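Local coordinates for alcohol dehydrogenase superfamily protein (Novosphingobium aromaticivorans, PDB 3GAZ) that probably acts as an NADP-dependent oxidoreductase of the medium-chain alcohol dehydrogenase superfamily, its substrate not established, at residues 45-50 with 67-72; 96-101 with 267-272; 128-133 with 330-335. One frame throughout, in Å; residues are numbered along the deposited sequence.

Contact 1. Residues 45-50 with 67-72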
loop_
_atom_site.group_PDB
_atom_site.type_symbol
_atom_site.label_atom_id
_atom_site.label_comp_id
_atom_site.label_asym_id
_atom_site.label_seq_id
_atom_site.Cartn_x
_atom_site.Cartn_y
_atom_site.Cartn_z
ATOM N N ASN A 45 -4.738 -17.558 -3.395
ATOM C CA ASN A 45 -3.312 -17.856 -3.428
ATOM C C ASN A 45 -2.836 -18.010 -1.992
ATOM O O ASN A 45 -3.334 -17.337 -1.089
ATOM C CB ASN A 45 -2.520 -16.740 -4.125
ATOM C CG ASN A 45 -2.759 -16.696 -5.631
ATOM O OD1 ASN A 45 -3.459 -15.817 -6.137
ATOM N ND2 ASN A 45 -2.177 -17.649 -6.351
ATOM N N PRO A 46 -1.875 -18.915 -1.757
ATOM C CA PRO A 46 -1.344 -19.143 -0.412
ATOM C C PRO A 46 -0.958 -17.853 0.316
ATOM O O PRO A 46 -1.189 -17.728 1.518
ATOM C CB PRO A 46 -0.138 -20.042 -0.670
ATOM C CG PRO A 46 -0.574 -20.841 -1.860
ATOM C CD PRO A 46 -1.196 -19.776 -2.740
ATOM N N LEU A 47 -0.376 -16.896 -0.407
ATOM C CA LEU A 47 0.037 -15.637 0.218
ATOM C C LEU A 47 -1.104 -14.947 0.968
ATOM O O LEU A 47 -0.880 -14.337 2.012
ATOM C CB LEU A 47 0.614 -14.671 -0.824
ATOM C CG LEU A 47 1.199 -13.374 -0.254
ATOM C CD1 LEU A 47 2.380 -13.707 0.650
ATOM C CD2 LEU A 47 1.639 -12.450 -1.390
ATOM N N ASP A 48 -2.324 -15.043 0.440
ATOM C CA ASP A 48 -3.486 -14.423 1.081
ATOM C C ASP A 48 -3.615 -14.878 2.539
ATOM O O ASP A 48 -3.936 -14.081 3.426
ATOM C CB ASP A 48 -4.786 -14.780 0.340
ATOM C CG ASP A 48 -4.765 -14.379 -1.134
ATOM O OD1 ASP A 48 -4.057 -13.420 -1.494
ATOM O OD2 ASP A 48 -5.475 -15.019 -1.934
ATOM N N ALA A 49 -3.372 -16.165 2.774
ATOM C CA ALA A 49 -3.463 -16.728 4.117
ATOM C C ALA A 49 -2.352 -16.186 5.002
ATOM O O ALA A 49 -2.560 -15.939 6.187
ATOM C CB ALA A 49 -3.396 -18.254 4.058
ATOM N N LYS A 50 -1.168 -16.001 4.429
ATOM C CA LYS A 50 -0.055 -15.467 5.196
ATOM C C LYS A 50 -0.406 -14.039 5.602
ATOM O O LYS A 50 -0.094 -13.602 6.713
ATOM C CB LYS A 50 1.230 -15.478 4.368
ATOM C CG LYS A 50 2.431 -14.953 5.137
ATOM C CD LYS A 50 3.670 -14.824 4.256
ATOM C CE LYS A 50 4.605 -16.009 4.401
ATOM N NZ LYS A 50 5.903 -15.739 3.711
ATOM N N LEU A 67 -8.921 -9.049 1.177
ATOM C CA LEU A 67 -7.836 -9.815 0.569
ATOM C C LEU A 67 -8.220 -10.438 -0.776
ATOM O O LEU A 67 -9.337 -10.254 -1.257
ATOM C CB LEU A 67 -7.355 -10.890 1.551
ATOM C CG LEU A 67 -7.081 -10.356 2.963
ATOM C CD1 LEU A 67 -6.419 -11.444 3.812
ATOM C CD2 LEU A 67 -6.187 -9.124 2.882
ATOM N N GLY A 68 -7.284 -11.168 -1.382
ATOM C CA GLY A 68 -7.533 -11.783 -2.678
ATOM C C GLY A 68 -6.798 -10.963 -3.721
ATOM O O GLY A 68 -6.982 -9.751 -3.782
HETATM N N MSE A 69 -5.983 -11.611 -4.547
HETATM C CA MSE A 69 -5.192 -10.897 -5.545
HETATM C C MSE A 69 -5.646 -11.044 -7.000
HETATM O O MSE A 69 -5.483 -10.118 -7.800
HETATM C CB MSE A 69 -3.723 -11.338 -5.425
HETATM C CG MSE A 69 -3.170 -11.282 -4.002
HETATM SE SE MSE A 69 -1.499 -12.008 -3.843
HETATM C CE MSE A 69 -1.862 -13.560 -3.375
ATOM N N ASP A 70 -6.198 -12.207 -7.340
ATOM C CA ASP A 70 -6.651 -12.490 -8.706
ATOM C C ASP A 70 -8.160 -12.335 -8.894
ATOM O O ASP A 70 -8.944 -12.608 -7.982
ATOM C CB ASP A 70 -6.297 -13.925 -9.114
ATOM C CG ASP A 70 -4.799 -14.167 -9.238
ATOM O OD1 ASP A 70 -4.092 -13.297 -9.792
ATOM O OD2 ASP A 70 -4.334 -15.250 -8.803
ATOM N N LEU A 71 -8.564 -11.915 -10.090
ATOM C CA LEU A 71 -9.980 -11.789 -10.382
ATOM C C LEU A 71 -10.321 -12.101 -11.828
ATOM O O LEU A 71 -9.447 -12.185 -12.696
ATOM C CB LEU A 71 -10.498 -10.388 -10.032
ATOM C CG LEU A 71 -9.990 -9.140 -10.766
ATOM C CD1 LEU A 71 -10.397 -9.161 -12.236
ATOM C CD2 LEU A 71 -10.582 -7.908 -10.084
ATOM N N ALA A 72 -11.615 -12.294 -12.057
ATOM C CA ALA A 72 -12.165 -12.547 -13.379
ATOM C C ALA A 72 -13.581 -12.003 -13.267
ATOM O O ALA A 72 -14.300 -12.327 -12.321
ATOM C CB ALA A 72 -12.190 -14.040 -13.680
HETATM O O HOH W 1 -5.227 -14.333 -4.471
HETATM O O HOH W 2 -4.537 -10.775 -0.543
#

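Contact 2. Residues 96-101 with 267-272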
loop_
_atom_site.group_PDB
_atom_site.type_symbol
_atom_site.label_atom_id
_atom_site.label_comp_id
_atom_site.label_asym_id
_atom_site.label_seq_id
_atom_site.Cartn_x
_atom_site.Cartn_y
_atom_site.Cartn_z
ATOM N N GLY A 96 -4.916 -6.728 -7.021
ATOM C CA GLY A 96 -4.739 -6.146 -5.702
ATOM C C GLY A 96 -4.474 -7.164 -4.616
ATOM O O GLY A 96 -3.845 -8.191 -4.865
ATOM N N GLY A 97 -4.951 -6.879 -3.408
ATOM C CA GLY A 97 -4.745 -7.803 -2.307
ATOM C C GLY A 97 -3.426 -7.568 -1.596
ATOM O O GLY A 97 -3.150 -8.184 -0.565
ATOM N N VAL A 98 -2.614 -6.673 -2.148
ATOM C CA VAL A 98 -1.314 -6.334 -1.569
ATOM C C VAL A 98 -1.045 -4.830 -1.667
ATOM O O VAL A 98 -1.713 -4.115 -2.414
ATOM C CB VAL A 98 -0.167 -7.061 -2.293
ATOM C CG1 VAL A 98 -0.359 -8.567 -2.206
ATOM C CG2 VAL A 98 -0.105 -6.604 -3.753
ATOM N N GLY A 99 -0.059 -4.360 -0.905
ATOM C CA GLY A 99 0.313 -2.956 -0.930
ATOM C C GLY A 99 -0.800 -1.959 -0.665
ATOM O O GLY A 99 -0.735 -0.819 -1.130
ATOM N N GLY A 100 -1.818 -2.377 0.083
ATOM C CA GLY A 100 -2.921 -1.483 0.386
ATOM C C GLY A 100 -4.022 -1.466 -0.665
ATOM O O GLY A 100 -5.043 -0.794 -0.492
ATOM N N LEU A 101 -3.821 -2.193 -1.758
ATOM C CA LEU A 101 -4.816 -2.257 -2.825
ATOM C C LEU A 101 -5.976 -3.148 -2.387
ATOM O O LEU A 101 -5.756 -4.200 -1.776
ATOM C CB LEU A 101 -4.187 -2.828 -4.101
ATOM C CG LEU A 101 -3.148 -1.955 -4.817
ATOM C CD1 LEU A 101 -2.376 -2.792 -5.815
ATOM C CD2 LEU A 101 -3.846 -0.790 -5.517
ATOM N N PHE A 267 10.007 -11.833 -8.283
ATOM C CA PHE A 267 9.154 -11.210 -7.274
ATOM C C PHE A 267 8.123 -10.360 -8.008
ATOM O O PHE A 267 8.322 -9.170 -8.243
ATOM C CB PHE A 267 9.998 -10.343 -6.330
ATOM C CG PHE A 267 9.217 -9.747 -5.194
ATOM C CD1 PHE A 267 8.409 -10.550 -4.393
ATOM C CD2 PHE A 267 9.283 -8.382 -4.926
ATOM C CE1 PHE A 267 7.672 -9.998 -3.336
ATOM C CE2 PHE A 267 8.553 -7.824 -3.875
ATOM C CZ PHE A 267 7.745 -8.637 -3.080
ATOM N N THR A 268 7.017 -10.991 -8.371
ATOM C CA THR A 268 5.949 -10.339 -9.124
ATOM C C THR A 268 5.266 -9.168 -8.427
ATOM O O THR A 268 4.804 -8.232 -9.083
ATOM C CB THR A 268 4.878 -11.388 -9.511
ATOM O OG1 THR A 268 5.511 -12.453 -10.232
ATOM C CG2 THR A 268 3.792 -10.784 -10.382
ATOM N N LEU A 269 5.212 -9.203 -7.105
ATOM C CA LEU A 269 4.530 -8.148 -6.357
ATOM C C LEU A 269 5.078 -6.735 -6.499
ATOM O O LEU A 269 4.321 -5.771 -6.328
ATOM C CB LEU A 269 4.492 -8.493 -4.868
ATOM C CG LEU A 269 3.950 -9.864 -4.449
ATOM C CD1 LEU A 269 3.842 -9.926 -2.934
ATOM C CD2 LEU A 269 2.610 -10.081 -5.095
ATOM N N HIS A 270 6.373 -6.601 -6.791
ATOM C CA HIS A 270 6.970 -5.270 -6.906
ATOM C C HIS A 270 6.157 -4.336 -7.783
ATOM O O HIS A 270 5.969 -3.166 -7.451
ATOM C CB HIS A 270 8.422 -5.336 -7.419
ATOM C CG HIS A 270 9.100 -3.994 -7.483
ATOM N ND1 HIS A 270 9.193 -3.263 -8.645
ATOM C CD2 HIS A 270 9.636 -3.222 -6.507
ATOM C CE1 HIS A 270 9.753 -2.091 -8.386
ATOM N NE2 HIS A 270 10.028 -2.042 -7.096
ATOM N N THR A 271 5.665 -4.854 -8.895
ATOM C CA THR A 271 4.875 -4.039 -9.809
ATOM C C THR A 271 3.692 -3.375 -9.131
ATOM O O THR A 271 3.415 -2.198 -9.357
ATOM C CB THR A 271 4.356 -4.882 -10.962
ATOM O OG1 THR A 271 5.467 -5.278 -11.766
ATOM C CG2 THR A 271 3.341 -4.102 -11.795
ATOM N N LEU A 272 2.987 -4.141 -8.307
ATOM C CA LEU A 272 1.826 -3.612 -7.598
ATOM C C LEU A 272 2.187 -2.795 -6.368
ATOM O O LEU A 272 1.466 -1.880 -5.999
ATOM C CB LEU A 272 0.893 -4.750 -7.176
ATOM C CG LEU A 272 0.208 -5.599 -8.265
ATOM C CD1 LEU A 272 -0.685 -6.651 -7.648
ATOM C CD2 LEU A 272 -0.635 -4.702 -9.124
#

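Contact 3. Residues 128-133 with 330-335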
loop_
_atom_site.group_PDB
_atom_site.type_symbol
_atom_site.label_atom_id
_atom_site.label_comp_id
_atom_site.label_asym_id
_atom_site.label_seq_id
_atom_site.Cartn_x
_atom_site.Cartn_y
_atom_site.Cartn_z
ATOM N N ALA A 128 -10.423 -18.724 -15.316
ATOM C CA ALA A 128 -9.627 -17.540 -15.604
ATOM C C ALA A 128 -9.127 -16.849 -14.337
ATOM O O ALA A 128 -8.025 -16.307 -14.320
ATOM C CB ALA A 128 -10.440 -16.565 -16.442
ATOM N N SER A 129 -9.934 -16.881 -13.278
ATOM C CA SER A 129 -9.569 -16.225 -12.022
ATOM C C SER A 129 -8.326 -16.781 -11.312
ATOM O O SER A 129 -7.679 -16.061 -10.554
ATOM C CB SER A 129 -10.752 -16.254 -11.050
ATOM O OG SER A 129 -10.945 -17.552 -10.510
ATOM N N VAL A 130 -7.985 -18.043 -11.549
ATOM C CA VAL A 130 -6.823 -18.638 -10.882
ATOM C C VAL A 130 -5.547 -18.584 -11.712
ATOM O O VAL A 130 -4.517 -19.118 -11.309
ATOM C CB VAL A 130 -7.077 -20.116 -10.513
ATOM C CG1 VAL A 130 -8.231 -20.216 -9.543
ATOM C CG2 VAL A 130 -7.361 -20.935 -11.780
ATOM N N LEU A 131 -5.609 -17.914 -12.857
ATOM C CA LEU A 131 -4.463 -17.837 -13.761
ATOM C C LEU A 131 -3.468 -16.668 -13.612
ATOM O O LEU A 131 -2.257 -16.877 -13.620
ATOM C CB LEU A 131 -4.994 -17.867 -15.201
ATOM C CG LEU A 131 -4.191 -18.499 -16.340
ATOM C CD1 LEU A 131 -3.720 -19.898 -15.966
ATOM C CD2 LEU A 131 -5.089 -18.556 -17.581
ATOM N N PRO A 132 -3.964 -15.427 -13.461
ATOM C CA PRO A 132 -3.098 -14.242 -13.334
ATOM C C PRO A 132 -1.763 -14.328 -12.578
ATOM O O PRO A 132 -0.706 -14.352 -13.201
ATOM C CB PRO A 132 -4.039 -13.195 -12.746
ATOM C CG PRO A 132 -5.345 -13.540 -13.409
ATOM C CD PRO A 132 -5.377 -15.062 -13.250
ATOM N N LEU A 133 -1.797 -14.372 -11.251
ATOM C CA LEU A 133 -0.554 -14.415 -10.475
ATOM C C LEU A 133 0.426 -15.511 -10.861
ATOM O O LEU A 133 1.590 -15.226 -11.156
ATOM C CB LEU A 133 -0.837 -14.525 -8.972
ATOM C CG LEU A 133 0.425 -14.683 -8.104
ATOM C CD1 LEU A 133 1.362 -13.489 -8.312
ATOM C CD2 LEU A 133 0.030 -14.801 -6.638
ATOM N N LYS A 330 -5.808 -25.054 -8.379
ATOM C CA LYS A 330 -6.062 -23.904 -7.523
ATOM C C LYS A 330 -7.532 -23.754 -7.128
ATOM O O LYS A 330 -8.417 -24.359 -7.734
ATOM C CB LYS A 330 -5.527 -22.633 -8.203
ATOM C CG LYS A 330 -3.998 -22.647 -8.369
ATOM C CD LYS A 330 -3.458 -21.405 -9.080
ATOM C CE LYS A 330 -3.864 -20.117 -8.363
ATOM N NZ LYS A 330 -3.399 -20.085 -6.950
ATOM N N ILE A 331 -7.773 -22.954 -6.094
ATOM C CA ILE A 331 -9.114 -22.717 -5.577
ATOM C C ILE A 331 -9.648 -21.361 -6.021
ATOM O O ILE A 331 -8.965 -20.342 -5.890
ATOM C CB ILE A 331 -9.128 -22.736 -4.026
ATOM C CG1 ILE A 331 -8.653 -24.095 -3.508
ATOM C CG2 ILE A 331 -10.527 -22.407 -3.514
ATOM C CD1 ILE A 331 -9.599 -25.248 -3.805
ATOM N N ALA A 332 -10.874 -21.358 -6.534
ATOM C CA ALA A 332 -11.517 -20.134 -6.983
ATOM C C ALA A 332 -12.798 -19.908 -6.187
ATOM O O ALA A 332 -13.539 -20.848 -5.884
ATOM C CB ALA A 332 -11.841 -20.219 -8.465
ATOM N N ILE A 333 -13.039 -18.653 -5.837
ATOM C CA ILE A 333 -14.230 -18.281 -5.096
ATOM C C ILE A 333 -15.209 -17.693 -6.094
ATOM O O ILE A 333 -14.839 -16.829 -6.882
ATOM C CB ILE A 333 -13.917 -17.193 -4.047
ATOM C CG1 ILE A 333 -12.937 -17.736 -3.007
ATOM C CG2 ILE A 333 -15.215 -16.706 -3.397
ATOM C CD1 ILE A 333 -12.270 -16.649 -2.190
ATOM N N THR A 334 -16.454 -18.163 -6.069
ATOM C CA THR A 334 -17.459 -17.628 -6.972
ATOM C C THR A 334 -18.150 -16.470 -6.271
ATOM O O THR A 334 -18.908 -16.672 -5.322
ATOM C CB THR A 334 -18.519 -18.678 -7.349
ATOM O OG1 THR A 334 -17.887 -19.780 -8.009
ATOM C CG2 THR A 334 -19.560 -18.060 -8.275
ATOM N N VAL A 335 -17.877 -15.258 -6.740
ATOM C CA VAL A 335 -18.466 -14.055 -6.163
ATOM C C VAL A 335 -19.855 -13.814 -6.743
ATOM O O VAL A 335 -20.807 -13.568 -6.011
ATOM C CB VAL A 335 -17.582 -12.816 -6.441
ATOM C CG1 VAL A 335 -18.299 -11.547 -6.003
ATOM C CG2 VAL A 335 -16.252 -12.954 -5.700
#

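Contact 1. Residues 45-50 with 67-72
Asp48 OD2, facing Gly68 and Met69 across the contact, has three polar partners: water 1 appears to donate to it, Tyr315 OH hydrogen-bonds to it, and Asn45 N reaches it at 3.0 Å. The Asn45 bond is bent and arrives from above the carboxylate plane, about 53° out of it. Water 1 lies 2.6 Å from Asp48 OD2 and accepts from Met69 N at 2.8 Å, while water 2 donates to Asp48 OD1 and accepts from Gly68 N at 2.9 Å. Two consecutive backbone N-H groups are thereby tied to the two oxygens of one buried carboxylate without touching it directly. Gly68 adopts backbone angles (phi 104°) at which a CB would jam against the preceding carbonyl, which fits its presence in this loop. On the apolar side, SE of the selenomethionine Met69 lies 4.0 Å from Leu47 CD2, the two side chains crossing at about a right angle. Leu67 CD1 rests 3.6 Å from Asp48 O. The start of helix 46-52 is thus joined through two waters to the Gly68-Asp70 segment leading into strand 70-78, within the GroES-like domain of a medium-chain dehydrogenase/reductase fold.

Contact 2. Residues 96-101 with 267-272
Leu272 lies across both Val98 and Leu101, meeting each side chain at about a right angle. Its CB is the shared point, 4.0 Å from Val98 CG2 and 4.0 Å from Leu101 CD1, and beyond it the branches part, Leu272 CD1 running on against Val98 CG2 at 3.9 Å. Its chi1 (-64°) points CG at the loop, and chi2 (-179°) spreads CD1 toward Val98 and CD2 toward Leu101. The other branch of Val98, CG1, is turned to Leu269 and touches it loosely, CG1 to CD2 at 4.4 Å. No hydrogen bond crosses; the side chains that meet are all aliphatic. Val98 and Leu101 flank a type I' turn with Gly99 and Gly100 at its corners, closed by Leu101 N to Val98 O at 2.9 Å; this brings both side chains to the same partner. A side chain on Gly99 would point at the helix, close to Leu272 O. Leu94, Leu115 and Phe281 add further apolar surface around Leu272. The pairing joins the glycine-rich loop after strand 90-94 of the GroES-like domain to the segment that follows strand 262-265 of the parallel Rossmann-type sheet, a seam between the two domains of a medium-chain dehydrogenase fold.

Contact 3. Residues 128-133 with 330-335
Segment 128-133 makes a break between two helices where it passes the extended segment 330-335, and the backbones come closest at Val130 and Ala332, whose CA atoms are 6.3 Å apart. A bond from Leu131 N to Ala128 O at 3.2 Å spans the link between helices 125-129 and 132-145. No hydrogen bond joins the two segments, so side chains do the work. Val130 is the centre: its CB faces Lys330 CB at 3.8 Å, and its CG1, set anti to the carbonyl carbon (chi1 -62°), reaches over Ala332 CB at 3.8 Å and also lies against Ile331 O. Beside it, Ser129 OG packs on Ala332 CB at 3.5 Å while hydrogen-bonding to Arg126 O, so the hydroxyl is satisfied within its own helix. Lys330 curls rather than extends. Turns at chi3 (57°) and chi4 (58°) fold the end of the chain back, placing CE 3.2 Å from Val130 O and sending NZ to Thr44 O, its hydrogen-bond partner. A modelled calcium ion lies about 3 Å, nearest atoms, from the Lys330 side chain. An alanine in place of Lys330 would probably leave Thr44 O without this donor and the Val130 carbonyl without the methylenes that now cover it. Strand 332-334 runs antiparallel to strand 41-43 and parallel to strand 306-307. Ile331 and Ile333 touch helix 311-319, while Ala128 and Pro132 lean on Phe92 of strand 90-94 and Ser129 touches Ala72 of strand 70-78.

All three contacts are largely buried, so they differ less in depth than in chemistry. Contact 1 is polar and watery, built round a carboxylate; contact 2 is aliphatic in its side-chain contacts; contact 3 mixes apolar packing with a lysine that spends its charge elsewhere. Contacts 1 and 3 serve the same mixed sheet and meet directly, Asp70 OD1 lying 2.9 Å from Leu133 N in a probable hydrogen bond. Contact 2 instead ties the GroES-like domain to the Rossmann-type, probably nucleotide-binding, domain, yet Met69 SE sits 4.0 Å from Val98 CG1, continuing contact 1 into it. Contacts 2 and 3, with centres about 17 Å apart, barely touch, through Thr268 and Leu133.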